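Local coordinates for protein cysteine protease-like VirA (Shigella flexneri, PDB 3EB8) that is a secreted virulence effector that promotes bacterial entry into epithelial cells and spread within and between them, although its proposed alpha-tubulin protease activity is disputed, at residues E260-F265 with S309-N314. Sequence-based numbering, arbitrary orientation.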
loop_
_atom_site.group_PDB
_atom_site.type_symbol
_atom_site.label_atom_id
_atom_site.label_comp_id
_atom_site.label_asym_id
_atom_site.label_seq_id
_atom_site.Cartn_x
_atom_site.Cartn_y
_atom_site.Cartn_z
ATOM N N GLU A 260 -1.069 4.033 -24.413
ATOM C CA GLU A 260 -1.766 3.507 -25.590
ATOM C C GLU A 260 -3.284 3.589 -25.439
ATOM O O GLU A 260 -3.990 4.004 -26.355
ATOM C CB GLU A 260 -1.385 2.057 -25.867
ATOM C CG GLU A 260 -0.295 1.874 -26.916
ATOM C CD GLU A 260 1.110 1.908 -26.328
ATOM O OE1 GLU A 260 1.492 2.946 -25.741
ATOM O OE2 GLU A 260 1.836 0.895 -26.467
ATOM N N ASN A 261 -3.789 3.168 -24.287
ATOM C CA ASN A 261 -5.216 3.205 -24.050
ATOM C C ASN A 261 -5.733 4.647 -24.015
ATOM O O ASN A 261 -6.816 4.941 -24.517
ATOM C CB ASN A 261 -5.566 2.445 -22.773
ATOM C CG ASN A 261 -5.018 1.030 -22.779
ATOM O OD1 ASN A 261 -4.765 0.460 -23.836
ATOM N ND2 ASN A 261 -4.824 0.456 -21.598
ATOM N N ARG A 262 -4.949 5.548 -23.437
ATOM C CA ARG A 262 -5.336 6.940 -23.393
ATOM C C ARG A 262 -5.492 7.492 -24.828
ATOM O O ARG A 262 -6.541 8.042 -25.197
ATOM C CB ARG A 262 -4.329 7.742 -22.567
ATOM C CG ARG A 262 -4.558 9.225 -22.633
ATOM C CD ARG A 262 -4.379 9.872 -21.289
ATOM N NE ARG A 262 -5.005 11.184 -21.268
ATOM C CZ ARG A 262 -4.855 12.052 -20.280
ATOM N NH1 ARG A 262 -4.098 11.738 -19.235
ATOM N NH2 ARG A 262 -5.456 13.230 -20.340
ATOM N N LEU A 263 -4.465 7.304 -25.645
ATOM C CA LEU A 263 -4.512 7.757 -27.037
ATOM C C LEU A 263 -5.665 7.098 -27.791
ATOM O O LEU A 263 -6.350 7.722 -28.599
ATOM C CB LEU A 263 -3.199 7.406 -27.735
ATOM C CG LEU A 263 -2.649 8.498 -28.645
ATOM C CD1 LEU A 263 -3.668 8.989 -29.723
ATOM C CD2 LEU A 263 -2.189 9.623 -27.744
ATOM N N ASN A 264 -5.865 5.816 -27.534
ATOM C CA ASN A 264 -6.873 5.042 -28.249
ATOM C C ASN A 264 -8.303 5.421 -27.837
ATOM O O ASN A 264 -9.177 5.588 -28.677
ATOM C CB ASN A 264 -6.632 3.552 -27.988
ATOM C CG ASN A 264 -6.777 2.707 -29.225
ATOM O OD1 ASN A 264 -6.645 3.202 -30.340
ATOM N ND2 ASN A 264 -7.040 1.414 -29.036
ATOM N N PHE A 265 -8.526 5.584 -26.536
ATOM C CA PHE A 265 -9.878 5.692 -25.998
ATOM C C PHE A 265 -10.282 7.094 -25.556
ATOM O O PHE A 265 -11.443 7.471 -25.699
ATOM C CB PHE A 265 -10.088 4.690 -24.852
ATOM C CG PHE A 265 -9.802 3.257 -25.240
ATOM C CD1 PHE A 265 -8.870 2.512 -24.546
ATOM C CD2 PHE A 265 -10.451 2.672 -26.319
ATOM C CE1 PHE A 265 -8.593 1.201 -24.909
ATOM C CE2 PHE A 265 -10.182 1.355 -26.696
ATOM C CZ PHE A 265 -9.249 0.625 -25.989
ATOM N N SER A 309 -3.616 6.949 -11.738
ATOM C CA SER A 309 -4.690 6.551 -12.644
ATOM C C SER A 309 -4.108 5.764 -13.826
ATOM O O SER A 309 -2.965 5.998 -14.229
ATOM C CB SER A 309 -5.420 7.781 -13.156
ATOM O OG SER A 309 -4.583 8.476 -14.047
ATOM N N HIS A 310 -4.900 4.847 -14.378
ATOM C CA HIS A 310 -4.473 3.997 -15.481
ATOM C C HIS A 310 -5.632 3.777 -16.452
ATOM O O HIS A 310 -6.642 3.171 -16.082
ATOM C CB HIS A 310 -4.000 2.637 -14.955
ATOM C CG HIS A 310 -3.321 1.799 -15.993
ATOM N ND1 HIS A 310 -3.923 0.716 -16.603
ATOM C CD2 HIS A 310 -2.092 1.903 -16.551
ATOM C CE1 HIS A 310 -3.091 0.189 -17.480
ATOM N NE2 HIS A 310 -1.972 0.888 -17.466
ATOM N N ILE A 311 -5.505 4.258 -17.687
ATOM C CA ILE A 311 -6.582 4.066 -18.644
ATOM C C ILE A 311 -6.575 2.636 -19.153
ATOM O O ILE A 311 -5.549 2.132 -19.601
ATOM C CB ILE A 311 -6.515 5.048 -19.841
ATOM C CG1 ILE A 311 -6.324 6.483 -19.343
ATOM C CG2 ILE A 311 -7.772 4.927 -20.697
ATOM C CD1 ILE A 311 -7.295 6.888 -18.245
ATOM N N THR A 312 -7.724 1.981 -19.056
ATOM C CA THR A 312 -7.889 0.631 -19.566
ATOM C C THR A 312 -8.849 0.694 -20.733
ATOM O O THR A 312 -9.335 1.768 -21.090
ATOM C CB THR A 312 -8.501 -0.308 -18.506
ATOM O OG1 THR A 312 -9.860 0.090 -18.252
ATOM C CG2 THR A 312 -7.687 -0.267 -17.195
ATOM N N CYS A 313 -9.132 -0.462 -21.320
ATOM C CA CYS A 313 -10.063 -0.527 -22.443
ATOM C C CYS A 313 -11.519 -0.295 -22.007
ATOM O O CYS A 313 -12.421 -0.270 -22.844
ATOM C CB CYS A 313 -9.957 -1.884 -23.124
ATOM S SG CYS A 313 -10.356 -3.167 -21.970
ATOM N N ASN A 314 -11.746 -0.125 -20.706
ATOM C CA ASN A 314 -13.091 0.149 -20.185
ATOM C C ASN A 314 -13.271 1.552 -19.611
ATOM O O ASN A 314 -14.390 1.992 -19.364
ATOM C CB ASN A 314 -13.471 -0.871 -19.117
ATOM C CG ASN A 314 -13.648 -2.265 -19.677
ATOM O OD1 ASN A 314 -13.741 -2.452 -20.894
ATOM N ND2 ASN A 314 -13.710 -3.255 -18.790
#
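The nearest CA atoms across the contact are those of Asn261 and Ile311, 5.6 Å apart. Helix 260-265 crosses the strand part of 309-314 at 55°, and the two axes come within 7.1 Å. One hydrogen bond joins the segments: Asn261 ND2 donates to Ile311 O at 2.7 Å, with a nearly straight N-H...O angle of 165°. The acceptor lies in the plane of the Asn261 amide, while the donor is tilted somewhat from the carbonyl plane. Asn261 CG stands beside its own backbone N (chi1 -54°), which carries the amide over to the strand. Ile311 O also lies 3.2 Å from Asn261 CB.

Ile311 is buried, and its CB is directed toward the helix. Its CG2 branch rests 3.9 Å from Asn261 CB, and its CG1 branch lies 4.0 Å from Arg262 CB. The Arg262 side chain takes part through CB; its NH2 is hydrogen-bonded to Gln269 O. The contact joins the C-terminal end of helix 245-265, within the region assigned to tubulin binding, to one arm of a beta hairpin in the mixed sheet. At the hairpin turn Thr312 OG1 accepts from Asn314 N, an ST turn, and also forms a hydrogen bond with Ser355 OG. Phe265 reaches this turn through its CE1, 3.4 Å from Cys313 CA, and its CD1 lies 3.6 Å from Thr312 O. Its ring meets that of Phe103, nearly parallel.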